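PDB 3MKV: putative amidohydrolase from Unidentified, which probably hydrolyses dipeptides ending in proline, as a zinc-dependent prolidase of the amidohydrolase superfamily. Local coordinates for residues Thr4-Arg9 with Asn46-Asp51; Ile27-Gly32 with Leu403-Gly408; Ala306-Ile311 with Leu342-Ser347. All blocks are in the same frame, centred on the assembly; numbering follows the deposited sequence. Where two conformers were deposited one is given.

Contact 1: residues Thr4-Arg9 with Asn46-Asp51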
ATOM      1  N   THR A   4       1.731  56.336 -14.049  1.00110.76           N
ATOM      2  CA  THR A   4       2.034  56.711 -12.676  1.00104.20           C
ATOM      3  C   THR A   4       3.535  56.943 -12.582  1.00 98.19           C
ATOM      4  O   THR A   4       4.314  56.005 -12.428  1.00 98.70           O
ATOM      5  CB  THR A   4       1.595  55.636 -11.687  1.00104.65           C
ATOM      6  OG1 THR A   4       1.743  56.130 -10.350  1.00107.35           O
ATOM      7  CG2 THR A   4       2.420  54.376 -11.876  1.00105.91           C
ATOM      8  N   THR A   5       3.928  58.209 -12.680  1.00 90.75           N
ATOM      9  CA  THR A   5       5.308  58.575 -12.967  1.00 85.08           C
ATOM     10  C   THR A   5       6.056  59.163 -11.771  1.00 82.22           C
ATOM     11  O   THR A   5       5.452  59.729 -10.866  1.00 79.69           O
ATOM     12  CB  THR A   5       5.360  59.569 -14.147  1.00 83.69           C
ATOM     13  OG1 THR A   5       4.770  58.963 -15.306  1.00 84.44           O
ATOM     14  CG2 THR A   5       6.787  59.970 -14.459  1.00 81.75           C
ATOM     15  N   PHE A   6       7.378  59.007 -11.776  1.00 78.06           N
ATOM     16  CA  PHE A   6       8.228  59.551 -10.724  1.00 77.57           C
ATOM     17  C   PHE A   6       9.530  60.096 -11.307  1.00 76.44           C
ATOM     18  O   PHE A   6      10.105  59.522 -12.242  1.00 68.98           O
ATOM     19  CB  PHE A   6       8.544  58.498  -9.661  1.00 77.10           C
ATOM     20  CG  PHE A   6       7.352  58.056  -8.872  1.00 84.17           C
ATOM     21  CD1 PHE A   6       7.099  58.587  -7.620  1.00 82.07           C
ATOM     22  CD2 PHE A   6       6.479  57.104  -9.381  1.00 90.00           C
ATOM     23  CE1 PHE A   6       5.997  58.177  -6.884  1.00 88.23           C
ATOM     24  CE2 PHE A   6       5.372  56.691  -8.653  1.00 91.34           C
ATOM     25  CZ  PHE A   6       5.130  57.229  -7.403  1.00 85.18           C
ATOM     26  N   LEU A   7       9.983  61.211 -10.749  1.00 72.58           N
ATOM     27  CA  LEU A   7      11.236  61.805 -11.177  1.00 72.08           C
ATOM     28  C   LEU A   7      12.134  62.121  -9.983  1.00 68.95           C
ATOM     29  O   LEU A   7      11.865  63.039  -9.200  1.00 64.81           O
ATOM     30  CB  LEU A   7      10.988  63.053 -12.029  1.00 71.00           C
ATOM     31  CG  LEU A   7      12.249  63.610 -12.689  1.00 73.42           C
ATOM     32  CD1 LEU A   7      11.908  64.414 -13.929  1.00 82.00           C
ATOM     33  CD2 LEU A   7      13.030  64.460 -11.702  1.00 75.40           C
ATOM     34  N   PHE A   8      13.189  61.328  -9.845  1.00 65.74           N
ATOM     35  CA  PHE A   8      14.207  61.564  -8.839  1.00 65.38           C
ATOM     36  C   PHE A   8      15.121  62.681  -9.315  1.00 69.67           C
ATOM     37  O   PHE A   8      15.611  62.647 -10.448  1.00 72.00           O
ATOM     38  CB  PHE A   8      15.014  60.292  -8.608  1.00 63.40           C
ATOM     39  CG  PHE A   8      14.235  59.198  -7.935  1.00 65.50           C
ATOM     40  CD1 PHE A   8      14.308  59.023  -6.563  1.00 69.85           C
ATOM     41  CD2 PHE A   8      13.436  58.343  -8.672  1.00 64.69           C
ATOM     42  CE1 PHE A   8      13.600  58.017  -5.940  1.00 71.20           C
ATOM     43  CE2 PHE A   8      12.723  57.340  -8.055  1.00 69.80           C
ATOM     44  CZ  PHE A   8      12.803  57.177  -6.688  1.00 67.21           C
ATOM     45  N   ARG A   9      15.346  63.671  -8.464  1.00 69.84           N
ATOM     46  CA  ARG A   9      16.142  64.842  -8.802  0.50 69.24           C
ATOM     47  C   ARG A   9      17.026  65.309  -7.633  1.00 69.09           C
ATOM     48  O   ARG A   9      16.678  65.127  -6.486  1.00 68.95           O
ATOM     49  CB  ARG A   9      15.199  65.976  -9.220  0.50 70.08           C
ATOM     50  CG  ARG A   9      15.872  67.159  -9.892  0.50 73.22           C
ATOM     51  CD  ARG A   9      14.881  68.290 -10.161  0.50 69.04           C
ATOM     52  NE  ARG A   9      14.391  68.906  -8.929  0.50 68.68           N
ATOM     53  CZ  ARG A   9      15.119  69.700  -8.149  0.50 63.56           C
ATOM     54  NH1 ARG A   9      14.587  70.220  -7.045  0.50 55.73           N
ATOM     55  NH2 ARG A   9      16.377  69.976  -8.472  0.50 55.96           N
ATOM     56  N   ASN A  46       3.716  64.889 -16.195  1.00109.13           N
ATOM     57  CA  ASN A  46       2.889  64.232 -15.192  1.00107.48           C
ATOM     58  C   ASN A  46       3.713  63.767 -13.994  1.00103.84           C
ATOM     59  O   ASN A  46       3.172  63.435 -12.939  1.00102.60           O
ATOM     60  CB  ASN A  46       2.154  63.042 -15.813  1.00109.83           C
ATOM     61  CG  ASN A  46       0.822  62.758 -15.138  1.00112.59           C
ATOM     62  OD1 ASN A  46       0.153  63.673 -14.650  1.00108.73           O
ATOM     63  ND2 ASN A  46       0.425  61.486 -15.116  1.00113.12           N
ATOM     64  N   ALA A  47       5.029  63.756 -14.168  1.00 99.17           N
ATOM     65  CA  ALA A  47       5.933  63.197 -13.172  1.00 97.65           C
ATOM     66  C   ALA A  47       5.677  63.704 -11.753  1.00 95.41           C
ATOM     67  O   ALA A  47       5.458  64.891 -11.538  1.00 98.50           O
ATOM     68  CB  ALA A  47       7.379  63.458 -13.573  1.00 98.22           C
ATOM     69  N   HIS A  48       5.703  62.786 -10.790  1.00 91.34           N
ATOM     70  CA  HIS A  48       5.736  63.142  -9.381  1.00 86.45           C
ATOM     71  C   HIS A  48       7.204  63.241  -8.978  1.00 83.73           C
ATOM     72  O   HIS A  48       7.924  62.243  -8.965  1.00 83.47           O
ATOM     73  CB  HIS A  48       5.016  62.088  -8.544  1.00 87.50           C
ATOM     74  CG  HIS A  48       5.239  62.228  -7.069  1.00 97.08           C
ATOM     75  ND1 HIS A  48       4.208  62.428  -6.175  1.00105.54           N
ATOM     76  CD2 HIS A  48       6.375  62.195  -6.331  1.00100.37           C
ATOM     77  CE1 HIS A  48       4.700  62.511  -4.951  1.00107.13           C
ATOM     78  NE2 HIS A  48       6.012  62.374  -5.017  1.00102.98           N
ATOM     79  N   VAL A  49       7.648  64.454  -8.670  1.00 79.00           N
ATOM     80  CA  VAL A  49       9.064  64.723  -8.442  1.00 72.62           C
ATOM     81  C   VAL A  49       9.524  64.365  -7.035  1.00 72.69           C
ATOM     82  O   VAL A  49       8.866  64.695  -6.050  1.00 70.96           O
ATOM     83  CB  VAL A  49       9.400  66.211  -8.711  1.00 72.27           C
ATOM     84  CG1 VAL A  49      10.770  66.583  -8.123  1.00 62.00           C
ATOM     85  CG2 VAL A  49       9.338  66.507 -10.203  1.00 65.14           C
ATOM     86  N   ILE A  50      10.673  63.705  -6.949  1.00 74.28           N
ATOM     87  CA  ILE A  50      11.249  63.362  -5.656  1.00 75.57           C
ATOM     88  C   ILE A  50      12.585  64.071  -5.441  1.00 76.29           C
ATOM     89  O   ILE A  50      13.567  63.815  -6.137  1.00 75.40           O
ATOM     90  CB  ILE A  50      11.390  61.835  -5.497  1.00 75.32           C
ATOM     91  CG1 ILE A  50      10.001  61.185  -5.564  1.00 78.70           C
ATOM     92  CG2 ILE A  50      12.101  61.496  -4.190  1.00 73.99           C
ATOM     93  CD1 ILE A  50      10.006  59.682  -5.697  1.00 74.22           C
ATOM     94  N   ASP A  51      12.610  64.980  -4.474  1.00 77.98           N
ATOM     95  CA  ASP A  51      13.803  65.763  -4.213  1.00 80.78           C
ATOM     96  C   ASP A  51      14.631  65.102  -3.127  1.00 80.07           C
ATOM     97  O   ASP A  51      14.181  64.948  -1.993  1.00 78.47           O
ATOM     98  CB  ASP A  51      13.428  67.191  -3.815  1.00 86.29           C
ATOM     99  CG  ASP A  51      14.527  68.191  -4.125  1.00 90.96           C
ATOM    100  OD1 ASP A  51      15.680  67.968  -3.690  1.00 84.09           O
ATOM    101  OD2 ASP A  51      14.229  69.202  -4.801  1.00 99.16           O
TER
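The carbonyl oxygen Leu7 O is approached by two groups of the neighbouring strand: the Ile50 N-H, at an N to O distance of 2.6 Å and nearly straight at 177°, and the CA-H of Val49, with CA 3.4 Å from the same oxygen. It lies in a parallel pairing of strands 5-9 and 48-51, which run at 25° to each other in the small beta domain beside the TIM barrel. Strand 5-9 is an inner strand of a four-stranded sheet and also bonds to strand 25-30. Toward 48-51, Thr5 O accepts from His48 N, Leu7 N gives to His48 O at 2.9 Å, and Arg9 N gives to Ile50 O, also at 2.9 Å.

Leu7, Val49, Arg9 and Asp51 share one face. There Arg9 reaches Asp51 in a salt bridge, although the modelled spacing is very short and Arg9 has two conformers, so its exact geometry is doubtful. Phe6, His48, Phe8 and Ile50 share the other face. The Phe6 and His48 rings meet obliquely, with centroids 5.3 Å apart, while His48 NE2 bonds to Glu416 near the C terminus. Phe8 also packs on strands 380-383 and 403-406. Ile50 CG1 stands anti to the carbonyl carbon (chi1 -62°), which carries CD1 between the two phenylalanines, 3.7 Å from Phe6 CD1 and over one face of the Phe8 ring, 4.1 Å from its centroid.

Contact 2: residues Ile27-Gly32 with Leu403-Gly408; sequences ILIEDG and LVMKDG
Met405 pushes its terminal methyl against the fork of Ile29, between CG1 and CG2, the two side chains meeting tip to tip. Its CE comes within 3.3 Å of Ile29 CG1, a tight approach, and lies 3.7 Å from Ile29 CG2. The methionine chain runs straight out from strand 403-406, with CG anti to the backbone N (chi1 -178°) and SD anti to CA; only the last torsion bends, turning CE onto the isoleucine. Phe8 of the neighbouring strand 5-9 and Ala378 touch both side chains, making this a small apolar core between two beta sheets.

Beyond it, two tight hairpin turns come together. Asp31-Gly32 joins strands 25-30 and 33-38, and Asp407-Gly408 joins strands 403-406 and 409-413; in each, both residues have the positive phi values of a type I' turn. Gly408, lacking a side chain, allows the turns to close to 4.0 Å between Gly32 CA and Gly408 CA, whereas Gly32 is suited by its own backbone angles. Gly32 CA also directs a C-H at Asp407 O, 3.4 Å away, and Ile29 CG2 lies 4.1 Å from Gly408 CA. A water bridges the turns, accepting from Gly32 N at a short 2.5 Å and donating to Gly408 O at a long 3.3 Å. The Asp407 carboxylate turns elsewhere, into a salt bridge with Arg128.

No direct conventional hydrogen bond joins the two segments. Between them there is apolar packing, one C-H...O approach and the water, while the Ala378-Asp379 loop adds a polar link, bonding Gly32 through its backbone and Asp407 N through Asp379 OD1. The close fit of the turns thus depends on shape more than on strong polar bonds made directly across it.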
ATOM      1  N   ILE A  27      16.404  60.791 -12.811  1.00 70.48           N
ATOM      2  CA  ILE A  27      15.884  59.484 -13.189  1.00 66.16           C
ATOM      3  C   ILE A  27      14.377  59.538 -13.403  1.00 65.35           C
ATOM      4  O   ILE A  27      13.636  60.047 -12.566  1.00 63.85           O
ATOM      5  CB  ILE A  27      16.231  58.416 -12.130  1.00 67.36           C
ATOM      6  CG1 ILE A  27      17.649  58.634 -11.594  1.00 63.68           C
ATOM      7  CG2 ILE A  27      16.093  57.021 -12.718  1.00 66.01           C
ATOM      8  CD1 ILE A  27      17.912  57.955 -10.273  1.00 66.41           C
ATOM      9  N   LEU A  28      13.931  59.024 -14.542  1.00 69.52           N
ATOM     10  CA  LEU A  28      12.516  59.038 -14.877  1.00 69.61           C
ATOM     11  C   LEU A  28      11.911  57.646 -14.734  1.00 72.93           C
ATOM     12  O   LEU A  28      12.215  56.744 -15.511  1.00 71.16           O
ATOM     13  CB  LEU A  28      12.305  59.553 -16.297  1.00 70.49           C
ATOM     14  CG  LEU A  28      10.855  59.595 -16.789  1.00 69.83           C
ATOM     15  CD1 LEU A  28      10.046  60.637 -16.027  1.00 63.53           C
ATOM     16  CD2 LEU A  28      10.817  59.868 -18.281  1.00 72.23           C
ATOM     17  N   ILE A  29      11.061  57.482 -13.726  1.00 74.50           N
ATOM     18  CA  ILE A  29      10.377  56.224 -13.490  1.00 76.23           C
ATOM     19  C   ILE A  29       8.919  56.338 -13.884  1.00 77.23           C
ATOM     20  O   ILE A  29       8.241  57.286 -13.492  1.00 79.80           O
ATOM     21  CB  ILE A  29      10.430  55.832 -12.004  1.00 76.49           C
ATOM     22  CG1 ILE A  29      11.845  55.394 -11.634  1.00 70.64           C
ATOM     23  CG2 ILE A  29       9.399  54.742 -11.695  1.00 74.28           C
ATOM     24  CD1 ILE A  29      12.876  56.412 -12.015  1.00 80.58           C
ATOM     25  N   GLU A  30       8.434  55.374 -14.654  1.00 77.29           N
ATOM     26  CA  GLU A  30       7.007  55.305 -14.930  1.00 79.27           C
ATOM     27  C   GLU A  30       6.549  53.886 -15.249  1.00 77.34           C
ATOM     28  O   GLU A  30       7.163  53.185 -16.057  1.00 72.10           O
ATOM     29  CB  GLU A  30       6.621  56.271 -16.048  1.00 81.09           C
ATOM     30  CG  GLU A  30       7.134  55.874 -17.409  1.00 90.29           C
ATOM     31  CD  GLU A  30       6.923  56.968 -18.429  1.00 96.79           C
ATOM     32  OE1 GLU A  30       7.462  58.079 -18.229  1.00 91.38           O
ATOM     33  OE2 GLU A  30       6.220  56.714 -19.430  1.00103.65           O
ATOM     34  N   ASP A  31       5.469  53.474 -14.592  1.00 78.06           N
ATOM     35  CA  ASP A  31       4.896  52.143 -14.788  1.00 83.36           C
ATOM     36  C   ASP A  31       5.868  50.997 -14.497  1.00 82.32           C
ATOM     37  O   ASP A  31       6.000  50.059 -15.288  1.00 81.70           O
ATOM     38  CB  ASP A  31       4.325  52.004 -16.199  1.00 85.54           C
ATOM     39  CG  ASP A  31       2.998  52.714 -16.360  1.00 94.34           C
ATOM     40  OD1 ASP A  31       2.494  52.763 -17.500  1.00103.94           O
ATOM     41  OD2 ASP A  31       2.457  53.220 -15.350  1.00 97.85           O
ATOM     42  N   GLY A  32       6.547  51.085 -13.359  1.00 77.78           N
ATOM     43  CA  GLY A  32       7.389  49.997 -12.892  1.00 74.06           C
ATOM     44  C   GLY A  32       8.819  49.990 -13.393  1.00 69.88           C
ATOM     45  O   GLY A  32       9.658  49.276 -12.854  1.00 68.33           O
ATOM     46  N   LEU A 403      13.870  56.088   1.722  1.00 65.51           N
ATOM     47  CA  LEU A 403      12.976  55.699   0.622  1.00 63.44           C
ATOM     48  C   LEU A 403      13.300  54.333   0.013  1.00 61.72           C
ATOM     49  O   LEU A 403      14.461  54.029  -0.269  1.00 61.19           O
ATOM     50  CB  LEU A 403      12.947  56.779  -0.467  1.00 62.49           C
ATOM     51  CG  LEU A 403      11.922  56.565  -1.587  1.00 59.02           C
ATOM     52  CD1 LEU A 403      11.376  57.898  -2.092  1.00 58.47           C
ATOM     53  CD2 LEU A 403      12.484  55.719  -2.742  1.00 59.44           C
ATOM     54  N   VAL A 404      12.261  53.518  -0.171  1.00 60.03           N
ATOM     55  CA  VAL A 404      12.400  52.192  -0.767  1.00 55.92           C
ATOM     56  C   VAL A 404      11.338  51.963  -1.842  1.00 56.17           C
ATOM     57  O   VAL A 404      10.151  51.933  -1.552  1.00 53.94           O
ATOM     58  CB  VAL A 404      12.297  51.067   0.285  1.00 58.18           C
ATOM     59  CG1 VAL A 404      12.397  49.693  -0.400  1.00 59.70           C
ATOM     60  CG2 VAL A 404      13.379  51.221   1.357  1.00 51.13           C
ATOM     61  N   MET A 405      11.785  51.800  -3.084  1.00 56.50           N
ATOM     62  CA  MET A 405      10.893  51.666  -4.226  1.00 55.90           C
ATOM     63  C   MET A 405      11.085  50.297  -4.868  1.00 57.17           C
ATOM     64  O   MET A 405      12.200  49.939  -5.234  1.00 59.16           O
ATOM     65  CB  MET A 405      11.181  52.780  -5.256  1.00 56.57           C
ATOM     66  CG  MET A 405      10.275  52.780  -6.485  1.00 54.27           C
ATOM     67  SD  MET A 405      10.458  54.210  -7.594  1.00 51.73           S
ATOM     68  CE  MET A 405      11.488  53.577  -8.880  1.00 40.16           C
ATOM     69  N   LYS A 406      10.003  49.538  -5.016  1.00 55.04           N
ATOM     70  CA  LYS A 406      10.024  48.258  -5.696  0.50 54.85           C
ATOM     71  C   LYS A 406       8.979  48.262  -6.785  1.00 57.00           C
ATOM     72  O   LYS A 406       7.843  48.568  -6.496  1.00 53.25           O
ATOM     73  CB  LYS A 406       9.788  47.104  -4.720  0.50 54.45           C
ATOM     74  CG  LYS A 406       9.311  45.805  -5.361  0.50 52.39           C
ATOM     75  CD  LYS A 406       8.728  44.870  -4.311  0.50 44.18           C
ATOM     76  CE  LYS A 406       7.847  43.798  -4.923  0.50 44.03           C
ATOM     77  NZ  LYS A 406       7.227  42.934  -3.884  0.50 33.52           N
ATOM     78  N   ASP A 407       9.347  47.909  -8.010  1.00 63.28           N
ATOM     79  CA  ASP A 407       8.412  47.894  -9.132  1.00 66.95           C
ATOM     80  C   ASP A 407       7.727  49.248  -9.323  1.00 67.60           C
ATOM     81  O   ASP A 407       6.535  49.301  -9.646  1.00 67.25           O
ATOM     82  CB  ASP A 407       7.338  46.813  -8.940  1.00 69.72           C
ATOM     83  CG  ASP A 407       7.857  45.410  -9.207  1.00 75.22           C
ATOM     84  OD1 ASP A 407       7.537  44.498  -8.413  1.00 75.37           O
ATOM     85  OD2 ASP A 407       8.587  45.218 -10.206  1.00 80.35           O
ATOM     86  N   GLY A 408       8.475  50.334  -9.126  1.00 62.73           N
ATOM     87  CA  GLY A 408       7.932  51.676  -9.333  1.00 60.98           C
ATOM     88  C   GLY A 408       6.890  52.134  -8.317  1.00 63.05           C
ATOM     89  O   GLY A 408       6.162  53.097  -8.557  1.00 64.22           O
TER
HETATM   90  O   HOH W   1       5.806  52.933 -11.812  1.00 74.54           O

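Contact 3: residues Ala306-Ile311 with Leu342-Ser347; sequences AGLHSI and LAEVLS
Ile311 and Val345 mark the nearest approach of the two backbones, with CA atoms 7.3 Å apart, a spacing that side chains alone bridge. Segment 306-311 carries the opening part of helix 307-317, whereas 342-347 follows helix 337-343 as its chain turns toward helix 348-362. In that turn Leu342 O receives two backbone donors, Leu346 N at 2.8 Å and Val345 N at 3.0 Å, which fold the chain back on itself and turn Val345 toward the other helix.

Ile311 is central to the packing. A chi1 of -56° sets its CG1 beside the backbone N and CG2 anti to it; CG2 meets the isopropyl end of Leu346, 3.6 Å from CD2, with the two side chains at about a right angle. The same methyl lies 3.9 Å from Val345 CG1. The other branch of Ile311 reaches in a different direction, its CD1 standing 4.1 Å from Leu342 CD2. Val345 divides its two methyls between partners one helical turn apart: CG1 goes to Ile311, while CG2 lies 4.1 Å from Leu308 CG. At the more exposed end, Glu344 extends across Leu308, and its OE1 sits 3.5 Å from Leu308 CD1; this is van der Waals contact. Farther along helix 307-317, Glu312 lies against Val345 and Lys315 against Leu346.

Ser347 is the N-cap of helix 348-362: its side chain caps a backbone N of that helix while Glu350 OE1 takes Ser347 N, in the manner of a capping box. The packing belongs to the helices of the amidohydrolase TIM-barrel domain. On its buried side Pro275 touches Ile311, and Leu277 of helix 277-286 touches both Ile311 and Leu342, so that a third helix backs the pair.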
ATOM      1  N   ALA A 306      37.002  30.396   9.359  1.00 67.95           N
ATOM      2  CA  ALA A 306      37.678  30.405   8.062  1.00 64.62           C
ATOM      3  C   ALA A 306      36.998  31.340   7.062  1.00 68.02           C
ATOM      4  O   ALA A 306      37.591  31.735   6.046  1.00 64.44           O
ATOM      5  CB  ALA A 306      37.733  28.996   7.503  1.00 65.31           C
ATOM      6  N   GLY A 307      35.747  31.684   7.354  1.00 68.18           N
ATOM      7  CA  GLY A 307      34.929  32.489   6.452  1.00 68.67           C
ATOM      8  C   GLY A 307      35.570  33.786   5.992  1.00 69.86           C
ATOM      9  O   GLY A 307      35.654  34.057   4.792  1.00 66.55           O
ATOM     10  N   LEU A 308      36.013  34.599   6.944  1.00 71.53           N
ATOM     11  CA  LEU A 308      36.622  35.878   6.602  1.00 75.62           C
ATOM     12  C   LEU A 308      37.776  35.670   5.618  1.00 73.86           C
ATOM     13  O   LEU A 308      37.904  36.390   4.630  1.00 74.43           O
ATOM     14  CB  LEU A 308      37.102  36.588   7.871  1.00 80.72           C
ATOM     15  CG  LEU A 308      37.003  38.118   7.953  1.00 85.78           C
ATOM     16  CD1 LEU A 308      35.600  38.612   7.628  1.00 81.24           C
ATOM     17  CD2 LEU A 308      37.443  38.617   9.337  1.00 79.34           C
ATOM     18  N   HIS A 309      38.605  34.664   5.875  1.00 69.24           N
ATOM     19  CA  HIS A 309      39.749  34.398   5.008  1.00 70.79           C
ATOM     20  C   HIS A 309      39.369  33.849   3.617  1.00 64.95           C
ATOM     21  O   HIS A 309      40.045  34.142   2.622  1.00 57.02           O
ATOM     22  CB  HIS A 309      40.758  33.479   5.713  1.00 74.59           C
ATOM     23  CG  HIS A 309      41.965  33.159   4.883  1.00 81.47           C
ATOM     24  ND1 HIS A 309      42.789  34.132   4.362  1.00 83.84           N
ATOM     25  CD2 HIS A 309      42.489  31.973   4.490  1.00 91.01           C
ATOM     26  CE1 HIS A 309      43.765  33.561   3.677  1.00 88.96           C
ATOM     27  NE2 HIS A 309      43.608  32.250   3.742  1.00 90.93           N
ATOM     28  N   SER A 310      38.303  33.051   3.553  1.00 60.33           N
ATOM     29  CA  SER A 310      37.831  32.495   2.273  1.00 59.73           C
ATOM     30  C   SER A 310      37.611  33.584   1.238  1.00 59.13           C
ATOM     31  O   SER A 310      37.870  33.380   0.052  1.00 60.16           O
ATOM     32  CB  SER A 310      36.539  31.683   2.454  1.00 58.89           C
ATOM     33  OG  SER A 310      35.465  32.491   2.929  1.00 56.34           O
ATOM     34  N   ILE A 311      37.131  34.739   1.700  1.00 60.01           N
ATOM     35  CA  ILE A 311      36.884  35.894   0.834  1.00 61.37           C
ATOM     36  C   ILE A 311      38.164  36.350   0.132  1.00 63.45           C
ATOM     37  O   ILE A 311      38.173  36.595  -1.083  1.00 63.06           O
ATOM     38  CB  ILE A 311      36.289  37.083   1.628  1.00 60.09           C
ATOM     39  CG1 ILE A 311      35.010  36.661   2.361  1.00 58.24           C
ATOM     40  CG2 ILE A 311      36.015  38.267   0.710  1.00 55.24           C
ATOM     41  CD1 ILE A 311      33.921  36.132   1.444  1.00 59.56           C
ATOM     42  N   LEU A 342      31.722  41.873   5.372  1.00 57.11           N
ATOM     43  CA  LEU A 342      32.483  41.818   4.124  1.00 55.77           C
ATOM     44  C   LEU A 342      33.363  43.059   3.972  1.00 59.25           C
ATOM     45  O   LEU A 342      34.426  43.008   3.357  1.00 58.29           O
ATOM     46  CB  LEU A 342      31.548  41.681   2.916  1.00 53.22           C
ATOM     47  CG  LEU A 342      30.627  40.452   2.839  1.00 51.50           C
ATOM     48  CD1 LEU A 342      29.534  40.615   1.777  1.00 49.51           C
ATOM     49  CD2 LEU A 342      31.417  39.181   2.588  1.00 41.52           C
ATOM     50  N   ALA A 343      32.914  44.176   4.535  1.00 65.38           N
ATOM     51  CA  ALA A 343      33.636  45.440   4.413  1.00 70.11           C
ATOM     52  C   ALA A 343      35.030  45.367   5.033  1.00 72.88           C
ATOM     53  O   ALA A 343      35.912  46.146   4.684  1.00 71.35           O
ATOM     54  CB  ALA A 343      32.834  46.581   5.034  1.00 70.08           C
ATOM     55  N   GLU A 344      35.221  44.429   5.952  1.00 75.76           N
ATOM     56  CA  GLU A 344      36.499  44.276   6.623  1.00 75.18           C
ATOM     57  C   GLU A 344      37.567  43.736   5.676  1.00 74.65           C
ATOM     58  O   GLU A 344      38.762  43.793   5.974  1.00 77.39           O
ATOM     59  CB  GLU A 344      36.360  43.341   7.816  1.00 77.75           C
ATOM     60  CG  GLU A 344      35.352  43.799   8.847  1.00 93.20           C
ATOM     61  CD  GLU A 344      35.015  42.705   9.848  1.00104.02           C
ATOM     62  OE1 GLU A 344      35.370  41.531   9.589  1.00105.62           O
ATOM     63  OE2 GLU A 344      34.393  43.021  10.889  1.00104.93           O
ATOM     64  N   VAL A 345      37.148  43.216   4.532  1.00 67.50           N
ATOM     65  CA  VAL A 345      38.102  42.576   3.640  1.00 67.45           C
ATOM     66  C   VAL A 345      37.971  43.073   2.211  1.00 66.11           C
ATOM     67  O   VAL A 345      38.949  43.094   1.464  1.00 65.95           O
ATOM     68  CB  VAL A 345      37.972  41.035   3.680  1.00 68.53           C
ATOM     69  CG1 VAL A 345      38.746  40.409   2.529  1.00 73.94           C
ATOM     70  CG2 VAL A 345      38.465  40.496   5.015  1.00 61.72           C
ATOM     71  N   LEU A 346      36.761  43.475   1.838  1.00 66.35           N
ATOM     72  CA  LEU A 346      36.501  43.997   0.507  1.00 65.78           C
ATOM     73  C   LEU A 346      36.251  45.495   0.582  1.00 65.91           C
ATOM     74  O   LEU A 346      35.857  46.005   1.633  1.00 62.49           O
ATOM     75  CB  LEU A 346      35.285  43.304  -0.108  1.00 64.57           C
ATOM     76  CG  LEU A 346      35.393  41.790  -0.237  1.00 63.45           C
ATOM     77  CD1 LEU A 346      34.222  41.245  -1.019  1.00 56.25           C
ATOM     78  CD2 LEU A 346      36.702  41.442  -0.914  1.00 68.89           C
ATOM     79  N   SER A 347      36.479  46.194  -0.529  1.00 66.79           N
ATOM     80  CA  SER A 347      36.202  47.627  -0.598  1.00 67.49           C
ATOM     81  C   SER A 347      34.699  47.846  -0.633  1.00 69.75           C
ATOM     82  O   SER A 347      33.958  47.010  -1.152  1.00 68.92           O
ATOM     83  CB  SER A 347      36.863  48.267  -1.824  1.00 64.05           C
ATOM     84  OG  SER A 347      36.102  48.059  -2.997  1.00 63.27           O
TER

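In the fold
From the N terminus, strand 5-9 leads through the hairpin of strands 25-30 and 33-38 before strand 48-51 returns to its edge, closing contact 1 as a loop of 36 residues. Contact 2 opens inside that loop, at 27-32, and closes only at 403-408, so the two cross. They also touch: strands 5-9 and 25-30 are neighbours, and Phe6 N lies 2.6 Å from Ile29 O. Together they join the N-terminal strands to the chain's C-terminal part. Contact 3 opens after contact 1 has closed and is nested in the long loop of contact 2, linking two helical regions of the amidohydrolase domain, its nearest atoms about 19 Å from contact 2 and about 24 Å from contact 1.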